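Long-range contact in fructose-2,6-bisphosphatase TIGAR B (Danio rerio, PDB 3E9C), which probably hydrolyses fructose 2,6-bisphosphate to fructose 6-phosphate and phosphate, lowering glycolytic flux in favour of the pentose phosphate pathway: residues V54-L59 against L179-G184. Residues are numbered along the deposited sequence; the frame is centred on the assembly and turned at random.
Sequences VFVSNL and LMVSHG
Ser57 and His183 join two parallel strands just past their C-terminal ends, at the active site. Ser57 OG is hydrogen-bonded to His183 NE2 at 2.7 Å. The hydroxyl meets the imidazole at its edge, near the ring plane, and Ser57 CB lies at that edge too. Ser57 OG sits between its own backbone N and carbonyl carbon (chi1 89°). From there it also accepts a hydrogen bond from the backbone N of Leu59, 3.3 Å from OG, which makes an ST turn. Two bonds thus hold the hydroxyl, and its contact with NE2 helps to fix the rotation of the imidazole. Leu59 CB approaches the same ring near its plane, 3.8 Å from His183 CE1.

Behind this site the strands pair in register, Val54 with Leu179, Phe55 with Met180 and Val56 with Val181. They are neighbours in the central sheet of the histidine phosphatase fold, where catalytic groups gather at the C-terminal ends of the parallel strands. His183 is the inferred transition-state stabiliser. Its ring meets that of His11, the residue phosphorylated during catalysis, and its side chain touches Glu89, the inferred proton donor or acceptor. Leu59 and His183 are each the N-cap of the helix that follows.

Three backbone bonds tie the strands together. Phe55 N donates to Leu179 O at 2.8 Å, and Val181 N to Phe55 O at 2.9 Å. The last, from Ser57 N to Val181 O, is longer at 3.3 Å. On one face Val56 CG2 packs alongside Val181 CB at 3.9 Å, and Val54 lies beside Leu179. Phe55 and Met180 point to the other face, where helix 125-147 covers them.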
loop_
_atom_site.group_PDB
_atom_site.type_symbol
_atom_site.label_atom_id
_atom_site.label_comp_id
_atom_site.label_asym_id
_atom_site.label_seq_id
_atom_site.Cartn_x
_atom_site.Cartn_y
_atom_site.Cartn_z
ATOM N N VAL A 54 -2.587 -8.572 4.173
ATOM C CA VAL A 54 -2.615 -7.317 4.908
ATOM C C VAL A 54 -1.329 -7.213 5.749
ATOM O O VAL A 54 -0.984 -8.153 6.469
ATOM C CB VAL A 54 -3.874 -7.221 5.827
ATOM C CG1 VAL A 54 -3.785 -5.996 6.738
ATOM C CG2 VAL A 54 -5.179 -7.213 4.995
ATOM N N PHE A 55 -0.639 -6.078 5.625
ATOM C CA PHE A 55 0.575 -5.775 6.382
ATOM C C PHE A 55 0.416 -4.434 7.078
ATOM O O PHE A 55 -0.113 -3.469 6.496
ATOM C CB PHE A 55 1.794 -5.772 5.467
ATOM C CG PHE A 55 1.874 -6.985 4.590
ATOM C CD1 PHE A 55 2.356 -8.192 5.084
ATOM C CD2 PHE A 55 1.446 -6.927 3.267
ATOM C CE1 PHE A 55 2.404 -9.329 4.263
ATOM C CE2 PHE A 55 1.489 -8.049 2.455
ATOM C CZ PHE A 55 1.966 -9.243 2.944
ATOM N N VAL A 56 0.852 -4.381 8.331
ATOM C CA VAL A 56 0.598 -3.212 9.172
ATOM C C VAL A 56 1.755 -3.000 10.145
ATOM O O VAL A 56 2.363 -3.964 10.600
ATOM C CB VAL A 56 -0.792 -3.325 9.893
ATOM C CG1 VAL A 56 -0.787 -4.452 10.924
ATOM C CG2 VAL A 56 -1.160 -2.018 10.571
ATOM N N SER A 57 2.108 -1.749 10.425
ATOM C CA SER A 57 3.132 -1.502 11.435
ATOM C C SER A 57 2.639 -2.008 12.797
ATOM O O SER A 57 1.435 -2.176 12.997
ATOM C CB SER A 57 3.497 -0.023 11.514
ATOM O OG SER A 57 2.676 0.656 12.424
ATOM N N ASN A 58 3.563 -2.265 13.713
ATOM C CA ASN A 58 3.210 -2.745 15.061
ATOM C C ASN A 58 2.553 -1.683 15.962
ATOM O O ASN A 58 2.206 -1.981 17.101
ATOM C CB ASN A 58 4.461 -3.279 15.764
ATOM C CG ASN A 58 5.564 -2.219 15.881
ATOM O OD1 ASN A 58 5.932 -1.560 14.893
ATOM N ND2 ASN A 58 6.087 -2.047 17.086
ATOM N N LEU A 59 2.410 -0.450 15.475
ATOM C CA LEU A 59 1.838 0.634 16.294
ATOM C C LEU A 59 0.321 0.601 16.303
ATOM O O LEU A 59 -0.311 0.426 15.259
ATOM C CB LEU A 59 2.342 2.001 15.825
ATOM C CG LEU A 59 3.787 2.303 16.238
ATOM C CD1 LEU A 59 4.783 1.786 15.217
ATOM C CD2 LEU A 59 3.966 3.784 16.427
ATOM N N LEU A 179 -2.817 -5.050 1.199
ATOM C CA LEU A 179 -3.043 -3.788 1.889
ATOM C C LEU A 179 -1.872 -3.508 2.854
ATOM O O LEU A 179 -1.452 -4.394 3.591
ATOM C CB LEU A 179 -4.373 -3.824 2.651
ATOM C CG LEU A 179 -4.688 -2.599 3.533
ATOM C CD1 LEU A 179 -5.071 -1.345 2.711
ATOM C CD2 LEU A 179 -5.813 -2.968 4.456
ATOM N N MET A 180 -1.329 -2.292 2.812
ATOM C CA MET A 180 -0.237 -1.864 3.700
ATOM C C MET A 180 -0.770 -0.655 4.457
ATOM O O MET A 180 -1.212 0.322 3.852
ATOM C CB MET A 180 1.042 -1.519 2.886
ATOM C CG MET A 180 2.160 -0.637 3.583
ATOM S SD MET A 180 3.507 -0.261 2.377
ATOM C CE MET A 180 3.934 1.401 2.899
ATOM N N VAL A 181 -0.763 -0.736 5.781
ATOM C CA VAL A 181 -1.187 0.389 6.602
ATOM C C VAL A 181 0.024 0.863 7.386
ATOM O O VAL A 181 0.636 0.094 8.143
ATOM C CB VAL A 181 -2.363 0.036 7.541
ATOM C CG1 VAL A 181 -2.754 1.241 8.390
ATOM C CG2 VAL A 181 -3.566 -0.451 6.733
ATOM N N SER A 182 0.380 2.134 7.190
ATOM C CA SER A 182 1.633 2.639 7.757
ATOM C C SER A 182 1.518 4.117 8.145
ATOM O O SER A 182 0.411 4.603 8.427
ATOM C CB SER A 182 2.771 2.404 6.753
ATOM O OG SER A 182 4.014 2.753 7.296
ATOM N N HIS A 183 2.653 4.814 8.153
ATOM C CA HIS A 183 2.765 6.156 8.727
ATOM C C HIS A 183 3.194 7.175 7.673
ATOM O O HIS A 183 3.753 6.819 6.637
ATOM C CB HIS A 183 3.756 6.135 9.906
ATOM C CG HIS A 183 3.407 5.123 10.948
ATOM N ND1 HIS A 183 2.709 5.448 12.092
ATOM C CD2 HIS A 183 3.603 3.780 10.992
ATOM C CE1 HIS A 183 2.507 4.351 12.804
ATOM N NE2 HIS A 183 3.042 3.328 12.162
ATOM N N GLY A 184 2.935 8.444 7.948
ATOM C CA GLY A 184 3.026 9.482 6.932
ATOM C C GLY A 184 4.408 9.676 6.343
ATOM O O GLY A 184 4.558 9.724 5.122
#